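Local coordinates for uncharacterized protein (Bacteroides caccae, PDB 4L7A), which is of unknown function but is probably a zinc-dependent metallopeptidase of the Peptidase_MA clan, at residues Val55-Trp60 and Leu120-Trp125; Ala66-His71 and Tyr137-Met142; Lys162-Asn167 and Lys226-Gln231; Leu184-Pro189 and Ser196-Glu201. One frame throughout, in Å; residues are numbered along the deposited sequence.

Contact 1: Val55-Trp60 and Leu120-Trp125; sequences VPTDFW and LYMGNW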
loop_
_atom_site.group_PDB
_atom_site.type_symbol
_atom_site.label_atom_id
_atom_site.label_comp_id
_atom_site.label_asym_id
_atom_site.label_seq_id
_atom_site.Cartn_x
_atom_site.Cartn_y
_atom_site.Cartn_z
ATOM N N VAL A 55 5.877 21.853 -2.099
ATOM C CA VAL A 55 6.519 22.344 -3.337
ATOM C C VAL A 55 5.579 22.001 -4.519
ATOM O O VAL A 55 4.692 21.164 -4.379
ATOM C CB VAL A 55 7.910 21.691 -3.592
ATOM C CG1 VAL A 55 8.881 22.023 -2.484
ATOM C CG2 VAL A 55 7.817 20.156 -3.747
ATOM N N PRO A 56 5.752 22.667 -5.667
ATOM C CA PRO A 56 4.926 22.309 -6.800
ATOM C C PRO A 56 5.037 20.814 -7.137
ATOM O O PRO A 56 6.098 20.195 -6.999
ATOM C CB PRO A 56 5.505 23.165 -7.927
ATOM C CG PRO A 56 6.064 24.328 -7.234
ATOM C CD PRO A 56 6.682 23.759 -5.987
ATOM N N THR A 57 3.928 20.248 -7.557
ATOM C CA THR A 57 3.864 18.846 -7.912
ATOM C C THR A 57 4.561 18.664 -9.245
ATOM O O THR A 57 4.152 19.258 -10.217
ATOM C CB THR A 57 2.378 18.419 -8.001
ATOM O OG1 THR A 57 1.759 18.679 -6.708
ATOM C CG2 THR A 57 2.239 16.957 -8.351
ATOM N N ASP A 58 5.607 17.835 -9.287
ATOM C CA ASP A 58 6.417 17.602 -10.499
ATOM C C ASP A 58 5.609 16.750 -11.483
ATOM O O ASP A 58 5.221 15.629 -11.163
ATOM C CB ASP A 58 7.707 16.895 -10.030
ATOM C CG ASP A 58 8.654 16.418 -11.171
ATOM O OD1 ASP A 58 8.263 16.103 -12.311
ATOM O OD2 ASP A 58 9.864 16.252 -10.841
ATOM N N PHE A 59 5.371 17.265 -12.684
ATOM C CA PHE A 59 4.523 16.583 -13.642
ATOM C C PHE A 59 5.056 15.228 -14.147
ATOM O O PHE A 59 4.357 14.240 -14.080
ATOM C CB PHE A 59 4.271 17.453 -14.860
ATOM C CG PHE A 59 3.463 16.756 -15.951
ATOM C CD1 PHE A 59 2.064 16.763 -15.904
ATOM C CD2 PHE A 59 4.080 16.126 -17.002
ATOM C CE1 PHE A 59 1.295 16.166 -16.915
ATOM C CE2 PHE A 59 3.322 15.534 -18.022
ATOM C CZ PHE A 59 1.912 15.565 -17.973
ATOM N N TRP A 60 6.265 15.191 -14.674
ATOM C CA TRP A 60 6.794 13.948 -15.214
ATOM C C TRP A 60 7.056 12.897 -14.102
ATOM O O TRP A 60 6.951 11.694 -14.326
ATOM C CB TRP A 60 8.041 14.212 -16.058
ATOM C CG TRP A 60 7.675 14.924 -17.280
ATOM C CD1 TRP A 60 7.912 16.230 -17.556
ATOM C CD2 TRP A 60 6.998 14.376 -18.428
ATOM N NE1 TRP A 60 7.425 16.540 -18.784
ATOM C CE2 TRP A 60 6.812 15.433 -19.330
ATOM C CE3 TRP A 60 6.489 13.121 -18.750
ATOM C CZ2 TRP A 60 6.173 15.268 -20.561
ATOM C CZ3 TRP A 60 5.834 12.954 -19.958
ATOM C CH2 TRP A 60 5.696 14.023 -20.867
ATOM N N LEU A 120 -0.413 10.778 -1.724
ATOM C CA LEU A 120 0.965 10.453 -1.708
ATOM C C LEU A 120 1.779 11.734 -1.902
ATOM O O LEU A 120 1.550 12.483 -2.857
ATOM C CB LEU A 120 1.291 9.498 -2.824
ATOM C CG LEU A 120 0.437 8.244 -2.963
ATOM C CD1 LEU A 120 0.884 7.470 -4.151
ATOM C CD2 LEU A 120 0.599 7.414 -1.702
ATOM N N TYR A 121 2.760 11.931 -1.024
ATOM C CA TYR A 121 3.674 13.035 -1.087
ATOM C C TYR A 121 4.918 12.529 -1.811
ATOM O O TYR A 121 5.504 11.480 -1.453
ATOM C CB TYR A 121 3.978 13.558 0.337
ATOM C CG TYR A 121 2.784 14.222 0.939
ATOM C CD1 TYR A 121 1.838 13.531 1.657
ATOM C CD2 TYR A 121 2.598 15.598 0.789
ATOM C CE1 TYR A 121 0.713 14.192 2.181
ATOM C CE2 TYR A 121 1.521 16.251 1.313
ATOM C CZ TYR A 121 0.563 15.551 1.987
ATOM O OH TYR A 121 -0.501 16.285 2.497
HETATM N N MSE A 122 5.328 13.295 -2.819
HETATM C CA MSE A 122 6.430 12.902 -3.675
HETATM C C MSE A 122 7.302 14.058 -4.128
HETATM O O MSE A 122 6.900 15.189 -4.066
HETATM C CB MSE A 122 5.924 12.150 -4.945
HETATM C CG MSE A 122 4.565 12.528 -5.448
HETATM SE SE MSE A 122 4.351 14.304 -6.273
HETATM C CE MSE A 122 5.023 13.945 -8.061
ATOM N N GLY A 123 8.480 13.718 -4.636
ATOM C CA GLY A 123 9.435 14.689 -5.172
ATOM C C GLY A 123 10.645 13.923 -5.663
ATOM O O GLY A 123 10.722 12.707 -5.500
ATOM N N ASN A 124 11.565 14.578 -6.309
ATOM C CA ASN A 124 12.606 13.785 -6.968
ATOM C C ASN A 124 13.710 13.347 -5.970
ATOM O O ASN A 124 14.710 12.808 -6.398
ATOM C CB ASN A 124 13.139 14.465 -8.244
ATOM C CG ASN A 124 13.809 15.757 -7.952
ATOM O OD1 ASN A 124 13.971 16.141 -6.784
ATOM N ND2 ASN A 124 14.252 16.443 -9.002
ATOM N N TRP A 125 13.492 13.558 -4.655
ATOM C CA TRP A 125 14.222 12.807 -3.625
ATOM C C TRP A 125 13.921 11.285 -3.704
ATOM O O TRP A 125 14.582 10.492 -3.046
ATOM C CB TRP A 125 13.900 13.287 -2.206
ATOM C CG TRP A 125 12.436 13.502 -1.954
ATOM C CD1 TRP A 125 11.743 14.701 -2.102
ATOM C CD2 TRP A 125 11.450 12.531 -1.547
ATOM N NE1 TRP A 125 10.421 14.508 -1.804
ATOM C CE2 TRP A 125 10.213 13.209 -1.439
ATOM C CE3 TRP A 125 11.485 11.164 -1.278
ATOM C CZ2 TRP A 125 9.037 12.564 -1.101
ATOM C CZ3 TRP A 125 10.308 10.531 -0.911
ATOM C CH2 TRP A 125 9.101 11.233 -0.829
HETATM O O HOH W 1 6.752 16.715 -6.866
#
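The methylseleno end of Met122, present here as selenomethionine, packs against Thr57 and Asp58 where the chain enters helix 59-81. Asp58 is the N-cap of that helix, its OD1 bonded to the backbone N of Leu61, while Met122 ends strand 115-122, an inner strand of the four-stranded mixed sheet. The contact therefore joins a helix start to a strand end.

Van der Waals packing makes up the direct part. Met122 SE lies 4.0 Å from Thr57 CG2, and the two side chains cross at about a right angle. With chi1 at -58°, Thr57 holds this methyl anti to its backbone N and keeps OG1 on another side, where it makes a weak hydrogen bond to the N of Gly98 in the neighbouring strand. Met122 is bent at chi2 and again at chi3 (81°), which brings CE to the start of the helix, 3.5 Å from the carbonyl O of Asp58. That oxygen is also bonded to Ser62 OG in the first turn. Leu61, Ser62 and Leu65 touch the same side chain, so Met122 is buried between the sheet and the helix.

The polar part is indirect: no hydrogen bond runs straight from one segment to the other. A water bridges the backbones instead, accepting from Asp58 N at 2.9 Å and donating to Met122 O at 3.2 Å.

Contact 2: Ala66-His71 and Tyr137-Met142; sequences AKIVKH and YYFKVM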
loop_
_atom_site.group_PDB
_atom_site.type_symbol
_atom_site.label_atom_id
_atom_site.label_comp_id
_atom_site.label_asym_id
_atom_site.label_seq_id
_atom_site.Cartn_x
_atom_site.Cartn_y
_atom_site.Cartn_z
ATOM N N ALA A 66 2.119 7.300 -11.478
ATOM C CA ALA A 66 0.865 6.714 -11.907
ATOM C C ALA A 66 1.100 5.388 -12.586
ATOM O O ALA A 66 0.310 4.468 -12.421
ATOM C CB ALA A 66 0.143 7.624 -12.829
ATOM N N LYS A 67 2.171 5.255 -13.323
ATOM C CA LYS A 67 2.449 3.986 -14.019
ATOM C C LYS A 67 3.032 2.917 -13.075
ATOM O O LYS A 67 2.758 1.712 -13.239
ATOM C CB LYS A 67 3.420 4.183 -15.186
ATOM C CG LYS A 67 2.880 5.032 -16.314
ATOM C CD LYS A 67 3.708 4.878 -17.567
ATOM C CE LYS A 67 3.036 5.593 -18.782
ATOM N NZ LYS A 67 3.911 5.438 -19.951
ATOM N N ILE A 68 3.855 3.344 -12.122
ATOM C CA ILE A 68 4.436 2.417 -11.152
ATOM C C ILE A 68 3.339 1.836 -10.240
ATOM O O ILE A 68 3.303 0.610 -9.959
ATOM C CB ILE A 68 5.545 3.102 -10.387
ATOM C CG1 ILE A 68 6.698 3.358 -11.380
ATOM C CG2 ILE A 68 6.030 2.251 -9.246
ATOM C CD1 ILE A 68 7.873 4.147 -10.799
ATOM N N VAL A 69 2.474 2.714 -9.761
ATOM C CA VAL A 69 1.356 2.321 -8.873
ATOM C C VAL A 69 0.413 1.317 -9.556
ATOM O O VAL A 69 -0.034 0.335 -8.945
ATOM C CB VAL A 69 0.609 3.559 -8.413
ATOM C CG1 VAL A 69 -0.663 3.228 -7.692
ATOM C CG2 VAL A 69 1.496 4.361 -7.450
ATOM N N LYS A 70 0.148 1.528 -10.841
ATOM C CA LYS A 70 -0.731 0.649 -11.573
ATOM C C LYS A 70 -0.060 -0.667 -11.815
ATOM O O LYS A 70 -0.657 -1.727 -11.602
ATOM C CB LYS A 70 -1.129 1.273 -12.897
ATOM C CG LYS A 70 -2.005 0.379 -13.792
ATOM C CD LYS A 70 -2.502 1.157 -15.018
ATOM C CE LYS A 70 -2.604 0.266 -16.269
ATOM N NZ LYS A 70 -3.666 -0.784 -16.085
ATOM N N HIS A 71 1.203 -0.621 -12.188
ATOM C CA HIS A 71 1.977 -1.865 -12.462
ATOM C C HIS A 71 2.194 -2.770 -11.246
ATOM O O HIS A 71 2.110 -4.000 -11.353
ATOM C CB HIS A 71 3.349 -1.536 -13.038
ATOM C CG HIS A 71 4.077 -2.728 -13.544
ATOM N ND1 HIS A 71 3.679 -3.403 -14.685
ATOM C CD2 HIS A 71 5.146 -3.397 -13.056
ATOM C CE1 HIS A 71 4.502 -4.409 -14.903
ATOM N NE2 HIS A 71 5.397 -4.433 -13.928
ATOM N N TYR A 137 7.591 3.966 1.834
ATOM C CA TYR A 137 6.921 5.217 1.738
ATOM C C TYR A 137 5.440 5.086 1.395
ATOM O O TYR A 137 4.656 5.923 1.796
ATOM C CB TYR A 137 7.566 6.065 0.612
ATOM C CG TYR A 137 9.006 6.455 0.804
ATOM C CD1 TYR A 137 9.534 6.674 2.073
ATOM C CD2 TYR A 137 9.862 6.612 -0.297
ATOM C CE1 TYR A 137 10.885 7.032 2.248
ATOM C CE2 TYR A 137 11.220 6.969 -0.125
ATOM C CZ TYR A 137 11.707 7.194 1.146
ATOM O OH TYR A 137 13.034 7.526 1.336
ATOM N N TYR A 138 5.095 4.076 0.595
ATOM C CA TYR A 138 3.836 4.016 -0.087
ATOM C C TYR A 138 3.142 2.681 -0.081
ATOM O O TYR A 138 2.004 2.650 0.340
ATOM C CB TYR A 138 3.954 4.420 -1.549
ATOM C CG TYR A 138 4.605 5.744 -1.836
ATOM C CD1 TYR A 138 4.199 6.916 -1.187
ATOM C CD2 TYR A 138 5.590 5.831 -2.777
ATOM C CE1 TYR A 138 4.791 8.155 -1.469
ATOM C CE2 TYR A 138 6.179 7.053 -3.114
ATOM C CZ TYR A 138 5.785 8.227 -2.442
ATOM O OH TYR A 138 6.384 9.427 -2.794
ATOM N N PHE A 139 3.774 1.595 -0.560
ATOM C CA PHE A 139 2.965 0.424 -0.864
ATOM C C PHE A 139 2.545 -0.349 0.372
ATOM O O PHE A 139 1.456 -0.889 0.406
ATOM C CB PHE A 139 3.654 -0.543 -1.833
ATOM C CG PHE A 139 3.757 -0.023 -3.213
ATOM C CD1 PHE A 139 2.623 0.310 -3.918
ATOM C CD2 PHE A 139 4.969 0.087 -3.823
ATOM C CE1 PHE A 139 2.728 0.851 -5.200
ATOM C CE2 PHE A 139 5.078 0.570 -5.094
ATOM C CZ PHE A 139 3.970 0.978 -5.772
ATOM N N LYS A 140 3.408 -0.413 1.385
ATOM C CA LYS A 140 3.034 -1.110 2.633
ATOM C C LYS A 140 1.705 -0.568 3.199
ATOM O O LYS A 140 0.751 -1.318 3.481
ATOM C CB LYS A 140 4.170 -1.047 3.659
ATOM C CG LYS A 140 3.774 -1.198 5.122
ATOM C CD LYS A 140 3.495 -2.639 5.385
ATOM C CE LYS A 140 2.828 -2.861 6.765
ATOM N NZ LYS A 140 3.393 -2.038 7.858
ATOM N N VAL A 141 1.659 0.727 3.438
ATOM C CA VAL A 141 0.420 1.337 3.962
ATOM C C VAL A 141 -0.775 1.152 3.029
ATOM O O VAL A 141 -1.903 0.920 3.482
ATOM C CB VAL A 141 0.612 2.838 4.234
ATOM C CG1 VAL A 141 -0.644 3.436 4.658
ATOM C CG2 VAL A 141 1.643 2.986 5.369
HETATM N N MSE A 142 -0.544 1.235 1.737
HETATM C CA MSE A 142 -1.620 1.007 0.796
HETATM C C MSE A 142 -2.238 -0.390 0.912
HETATM O O MSE A 142 -3.441 -0.503 1.066
HETATM C CB MSE A 142 -1.178 1.293 -0.650
HETATM C CG MSE A 142 -0.977 2.805 -0.884
HETATM SE SE MSE A 142 0.014 3.177 -2.533
HETATM C CE MSE A 142 -1.562 3.289 -3.688
#
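Phe139 reaches from helix 131-153 to Val69 and Ile68 of helix 59-81, and it is the residue most covered by this contact. The axes of segments 66-71 and 137-142 approach to 11.9 Å, crossing at -38° with both segments running in broadly the same direction. Phe139 bridges the gap with its ring rim: CE1 comes within 4.2 Å of Val69 CA, and both this CA and Ile68 CG2 sit at the edge of the ring, near its plane. Ile68 CG2 meets the ring at CZ, also at 4.2 Å. A chi1 of -70° sets Phe139 CG anti to the carbonyl carbon and sends the ring across to the other helix.

Val69, second in buried surface, divides its two methyls. CG2 faces Phe139 CE1, while CG1, held anti to the backbone N (chi1 171°), meets the CE of the selenomethionine Met142 at 4.1 Å. The Met142 side chain bends at chi3 and crosses Val69 at about a right angle. Tyr31 of helix 17-35 also touches Val69, making it a point where three helices meet.

Helix 131-153 carries an HExxH sequence just beyond this segment, the signature of zincin peptidases, so the contact lies at the helix expected to bear the metal site. All four touching residues are buried and no hydrogen bond crosses, which implies that these two segments are joined by apolar burial and not by directed polar bonds.

Contact 3: Lys162-Asn167 and Lys226-Gln231; sequences KISAGN and KPIIDQ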
loop_
_atom_site.group_PDB
_atom_site.type_symbol
_atom_site.label_atom_id
_atom_site.label_comp_id
_atom_site.label_asym_id
_atom_site.label_seq_id
_atom_site.Cartn_x
_atom_site.Cartn_y
_atom_site.Cartn_z
ATOM N N LYS A 162 -8.674 -14.045 18.908
ATOM C CA LYS A 162 -8.294 -14.730 20.136
ATOM C C LYS A 162 -6.822 -15.074 20.199
ATOM O O LYS A 162 -6.279 -15.251 21.296
ATOM C CB LYS A 162 -9.021 -16.071 20.277
ATOM C CG LYS A 162 -10.492 -15.956 20.379
ATOM C CD LYS A 162 -11.058 -17.357 20.473
ATOM C CE LYS A 162 -12.559 -17.344 20.554
ATOM N NZ LYS A 162 -12.998 -18.763 20.729
ATOM N N ILE A 163 -6.191 -15.219 19.035
ATOM C CA ILE A 163 -4.835 -15.750 18.988
ATOM C C ILE A 163 -3.895 -14.983 19.945
ATOM O O ILE A 163 -3.204 -15.591 20.745
ATOM C CB ILE A 163 -4.272 -15.769 17.572
ATOM C CG1 ILE A 163 -5.053 -16.788 16.739
ATOM C CG2 ILE A 163 -2.813 -16.193 17.575
ATOM C CD1 ILE A 163 -4.876 -16.635 15.273
ATOM N N SER A 164 -3.926 -13.673 19.912
ATOM C CA SER A 164 -3.053 -12.876 20.779
ATOM C C SER A 164 -3.825 -12.095 21.839
ATOM O O SER A 164 -3.337 -11.106 22.346
ATOM C CB SER A 164 -2.236 -11.925 19.930
ATOM O OG SER A 164 -1.264 -12.575 19.136
ATOM N N ALA A 165 -5.038 -12.532 22.177
ATOM C CA ALA A 165 -5.842 -11.893 23.269
ATOM C C ALA A 165 -5.003 -11.795 24.519
ATOM O O ALA A 165 -4.375 -12.725 24.912
ATOM C CB ALA A 165 -7.136 -12.706 23.580
ATOM N N GLY A 166 -4.957 -10.638 25.128
ATOM C CA GLY A 166 -4.134 -10.485 26.307
ATOM C C GLY A 166 -2.868 -9.722 25.996
ATOM O O GLY A 166 -2.322 -9.113 26.880
ATOM N N ASN A 167 -2.427 -9.671 24.735
ATOM C CA ASN A 167 -1.175 -8.987 24.428
ATOM C C ASN A 167 -1.300 -7.711 23.598
ATOM O O ASN A 167 -0.283 -7.087 23.307
ATOM C CB ASN A 167 -0.239 -9.973 23.724
ATOM C CG ASN A 167 0.286 -11.007 24.666
ATOM O OD1 ASN A 167 0.478 -10.714 25.804
ATOM N ND2 ASN A 167 0.472 -12.217 24.213
ATOM N N LYS A 226 7.160 -17.395 16.504
ATOM C CA LYS A 226 7.095 -17.968 15.174
ATOM C C LYS A 226 5.824 -18.752 14.962
ATOM O O LYS A 226 5.162 -18.555 13.964
ATOM C CB LYS A 226 8.270 -18.895 14.894
ATOM C CG LYS A 226 9.278 -18.340 13.989
ATOM C CD LYS A 226 10.497 -19.253 13.852
ATOM C CE LYS A 226 11.563 -18.873 14.866
ATOM N NZ LYS A 226 12.860 -18.748 14.184
ATOM N N PRO A 227 5.508 -19.696 15.864
ATOM C CA PRO A 227 4.255 -20.419 15.675
ATOM C C PRO A 227 3.022 -19.509 15.690
ATOM O O PRO A 227 2.032 -19.849 15.042
ATOM C CB PRO A 227 4.197 -21.361 16.888
ATOM C CG PRO A 227 5.538 -21.388 17.450
ATOM C CD PRO A 227 6.198 -20.111 17.097
ATOM N N ILE A 228 3.059 -18.412 16.465
ATOM C CA ILE A 228 1.943 -17.506 16.511
ATOM C C ILE A 228 1.766 -16.745 15.154
ATOM O O ILE A 228 0.653 -16.646 14.623
ATOM C CB ILE A 228 2.063 -16.542 17.676
ATOM C CG1 ILE A 228 2.056 -17.303 19.012
ATOM C CG2 ILE A 228 0.868 -15.643 17.680
ATOM C CD1 ILE A 228 2.585 -16.482 20.208
ATOM N N ILE A 229 2.872 -16.258 14.608
ATOM C CA ILE A 229 2.867 -15.626 13.307
ATOM C C ILE A 229 2.450 -16.629 12.224
ATOM O O ILE A 229 1.622 -16.284 11.353
ATOM C CB ILE A 229 4.166 -14.976 12.990
ATOM C CG1 ILE A 229 4.382 -13.821 13.950
ATOM C CG2 ILE A 229 4.166 -14.401 11.565
ATOM C CD1 ILE A 229 5.764 -13.245 13.916
ATOM N N ASP A 230 2.977 -17.856 12.301
ATOM C CA ASP A 230 2.588 -18.899 11.371
ATOM C C ASP A 230 1.067 -19.146 11.389
ATOM O O ASP A 230 0.431 -19.221 10.350
ATOM C CB ASP A 230 3.339 -20.207 11.676
ATOM C CG ASP A 230 4.837 -20.128 11.281
ATOM O OD1 ASP A 230 5.157 -19.389 10.318
ATOM O OD2 ASP A 230 5.665 -20.821 11.918
ATOM N N GLN A 231 0.485 -19.209 12.572
ATOM C CA GLN A 231 -0.946 -19.452 12.683
ATOM C C GLN A 231 -1.782 -18.299 12.071
ATOM O O GLN A 231 -2.764 -18.541 11.351
ATOM C CB GLN A 231 -1.292 -19.646 14.155
ATOM C CG GLN A 231 -2.745 -19.880 14.385
ATOM C CD GLN A 231 -3.056 -20.030 15.855
ATOM O OE1 GLN A 231 -2.181 -19.984 16.698
ATOM N NE2 GLN A 231 -4.307 -20.242 16.155
#
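Ile163 carries most of this contact, pressing its branches against Ile228 and Gln231 of the long helix 211-244. The tight part is a meeting of methyls: Ile163 CG2 and Ile228 CG2 stand 3.7 Å apart, the two side chains sliding past each other in opposite directions. Both isoleucines have chi1 near -65°, which puts CG2 anti to the backbone N in each. Beside this pair the hydroxyl of Ser164 approaches the same Ile228 methyl, with OG 4.0 Å from CG2. The polar need of that hydroxyl is met by Lys232, whose NZ is hydrogen-bonded to it.

The chain then turns away from the helix. Helix 160-163, weakly bonded here, gives way to a type II beta turn from Ser164 to Asn167, closed by Asn167 N to Ser164 O at 2.9 Å. Gly166 occupies the third position with phi at 104°, a conformation in which a CB would jam against the preceding carbonyl. The turn lies at the surface, with Ala165 and Gly166 exposed.

Gln231 forms the looser, solvent-exposed border. Its chain, extended beyond CG (chi2 -178°), arrives from the direction opposite to Ile163 and lays its amide along the isoleucine, NE2 lying 3.6 Å from CG1 and 3.8 Å from CD1. This is van der Waals contact with no hydrogen bond across. With an alanine at Ile163, the Ile228 methyl would probably lose the methyl it packs against and the Gln231 amide would be freer to swing into solvent. Helix 211-244 is kinked at Pro227, yet Gln231 N still bonds to Pro227 O at 3.0 Å.

Contact 4: Leu184-Pro189 and Ser196-Glu201; sequences LGFVTP and SEDIAE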
loop_
_atom_site.group_PDB
_atom_site.type_symbol
_atom_site.label_atom_id
_atom_site.label_comp_id
_atom_site.label_asym_id
_atom_site.label_seq_id
_atom_site.Cartn_x
_atom_site.Cartn_y
_atom_site.Cartn_z
ATOM N N LEU A 184 5.665 -12.050 20.691
ATOM C CA LEU A 184 4.239 -12.169 21.023
ATOM C C LEU A 184 3.390 -12.438 19.779
ATOM O O LEU A 184 2.170 -12.518 19.873
ATOM C CB LEU A 184 3.714 -10.881 21.702
ATOM C CG LEU A 184 4.564 -10.316 22.821
ATOM C CD1 LEU A 184 4.005 -8.970 23.252
ATOM C CD2 LEU A 184 4.673 -11.247 24.028
ATOM N N GLY A 185 4.014 -12.587 18.618
ATOM C CA GLY A 185 3.281 -12.900 17.402
ATOM C C GLY A 185 2.805 -11.683 16.625
ATOM O O GLY A 185 1.851 -11.753 15.869
ATOM N N PHE A 186 3.448 -10.543 16.832
ATOM C CA PHE A 186 3.096 -9.311 16.107
ATOM C C PHE A 186 4.193 -8.991 15.116
ATOM O O PHE A 186 5.386 -8.894 15.511
ATOM C CB PHE A 186 2.950 -8.141 17.092
ATOM C CG PHE A 186 1.807 -8.313 18.078
ATOM C CD1 PHE A 186 0.531 -8.659 17.629
ATOM C CD2 PHE A 186 2.006 -8.156 19.420
ATOM C CE1 PHE A 186 -0.501 -8.826 18.505
ATOM C CE2 PHE A 186 0.962 -8.327 20.303
ATOM C CZ PHE A 186 -0.274 -8.690 19.855
ATOM N N VAL A 187 3.812 -8.824 13.841
ATOM C CA VAL A 187 4.773 -8.523 12.798
ATOM C C VAL A 187 5.364 -7.118 12.834
ATOM O O VAL A 187 6.420 -6.895 12.269
ATOM C CB VAL A 187 4.239 -8.821 11.370
ATOM C CG1 VAL A 187 4.067 -10.339 11.164
ATOM C CG2 VAL A 187 2.908 -8.074 11.056
ATOM N N THR A 188 4.689 -6.184 13.489
ATOM C CA THR A 188 5.150 -4.823 13.683
ATOM C C THR A 188 4.577 -4.323 14.993
ATOM O O THR A 188 3.623 -4.887 15.513
ATOM C CB THR A 188 4.584 -3.859 12.583
ATOM O OG1 THR A 188 3.148 -3.872 12.581
ATOM C CG2 THR A 188 5.086 -4.209 11.255
ATOM N N PRO A 189 5.101 -3.231 15.521
ATOM C CA PRO A 189 4.468 -2.630 16.721
ATOM C C PRO A 189 3.016 -2.311 16.521
ATOM O O PRO A 189 2.196 -2.602 17.396
ATOM C CB PRO A 189 5.254 -1.333 16.905
ATOM C CG PRO A 189 6.641 -1.709 16.429
ATOM C CD PRO A 189 6.397 -2.611 15.216
ATOM N N SER A 196 -7.944 -5.894 14.477
ATOM C CA SER A 196 -8.240 -5.450 13.079
ATOM C C SER A 196 -6.978 -4.848 12.390
ATOM O O SER A 196 -6.768 -5.014 11.193
ATOM C CB SER A 196 -9.379 -4.431 13.062
ATOM O OG SER A 196 -8.926 -3.305 13.803
ATOM N N GLU A 197 -6.121 -4.182 13.147
ATOM C CA GLU A 197 -4.849 -3.710 12.595
ATOM C C GLU A 197 -3.818 -4.834 12.410
ATOM O O GLU A 197 -3.026 -4.822 11.445
ATOM C CB GLU A 197 -4.287 -2.506 13.360
ATOM C CG GLU A 197 -4.897 -1.192 12.846
ATOM C CD GLU A 197 -6.354 -1.130 13.118
ATOM O OE1 GLU A 197 -6.683 -1.053 14.330
ATOM O OE2 GLU A 197 -7.161 -1.236 12.151
ATOM N N ASP A 198 -3.854 -5.813 13.311
ATOM C CA ASP A 198 -2.980 -6.987 13.280
ATOM C C ASP A 198 -3.169 -7.738 11.947
ATOM O O ASP A 198 -2.222 -7.933 11.191
ATOM C CB ASP A 198 -3.280 -7.874 14.502
ATOM C CG ASP A 198 -2.367 -9.073 14.643
ATOM O OD1 ASP A 198 -1.656 -9.468 13.701
ATOM O OD2 ASP A 198 -2.347 -9.627 15.759
ATOM N N ILE A 199 -4.378 -8.084 11.616
ATOM C CA ILE A 199 -4.570 -8.802 10.406
ATOM C C ILE A 199 -4.256 -7.940 9.134
ATOM O O ILE A 199 -3.692 -8.478 8.164
ATOM C CB ILE A 199 -5.928 -9.467 10.370
ATOM C CG1 ILE A 199 -5.999 -10.357 9.141
ATOM C CG2 ILE A 199 -7.100 -8.449 10.463
ATOM C CD1 ILE A 199 -7.258 -11.197 9.069
ATOM N N ALA A 200 -4.540 -6.627 9.141
ATOM C CA ALA A 200 -4.163 -5.782 8.021
ATOM C C ALA A 200 -2.624 -5.725 7.864
ATOM O O ALA A 200 -2.128 -5.726 6.748
ATOM C CB ALA A 200 -4.737 -4.344 8.145
ATOM N N GLU A 201 -1.905 -5.725 8.992
ATOM C CA GLU A 201 -0.440 -5.698 8.993
ATOM C C GLU A 201 0.164 -7.008 8.531
ATOM O O GLU A 201 1.146 -7.000 7.784
ATOM C CB GLU A 201 0.103 -5.362 10.369
ATOM C CG GLU A 201 -0.056 -3.868 10.781
ATOM C CD GLU A 201 0.897 -2.965 9.988
ATOM O OE1 GLU A 201 2.062 -2.854 10.429
ATOM O OE2 GLU A 201 0.503 -2.421 8.924
HETATM O O HOH W 2 1.073 -10.113 13.611
#
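Phe186 and Val187 lie on an irregular run of chain that passes helix 195-208 with CA atoms about 7 Å from those of Asp198 and Glu201 respectively. A water links the backbone of the loop to the Asp198 carboxylate: it donates to Gly185 O and to Asp198 OD1 (2.8 Å), and accepts from Val187 N. Gly185, at positive phi, is the C-prime residue of a Schellman motif that ends helix 178-181.

Asp198 OD2 meets the edge of the Phe186 ring in its plane, 3.4 Å from CE1, with ring and carboxylate planes 67° apart. Tyr168 OH and Lys232 NZ also hold this oxygen. Val187 CG2 packs on Glu201, 3.9 Å from its carbonyl O.

Glu201 OE1 receives a 2.6 Å hydrogen bond from Thr188 OG1 on its anti lone pair, away from OE2, and is also salt-bridged to Lys140 NZ. The Thr188 chi1 of 58° lodges OG1 between N and C, where it also accepts from Ala191 N. Glu201 OE2 binds His144 ND1, at the start of the HExxH sequence, consistent with a second-shell role behind an expected zinc-binding histidine. An alanine replacing Glu201 would probably leave Thr188 OG1 and His144 ND1 without their acceptor and Lys140 without its carboxylate.

From the N terminus, helix 59-81 opens contact 1 at its start and contact 2 further along. Contact 1 closes at the end of strand 115-122 and contact 2 on helix 131-153, the next helix, so the two cross; they also touch, Tyr121 O lying 2.6 Å from Tyr138 OH in a probable hydrogen bond. Together they tie the sheet to helices 59-81 and 131-153. Contact 3 opens after helix 131-153 and closes on helix 211-244. Contact 4 is nested within that loop, its centre about 9 Å from that of contact 3. Lys140 of contact 2 bridges to Glu201 of contact 4, linking their helices, whereas contacts 1 and 3, centres about 41 Å apart, do not touch.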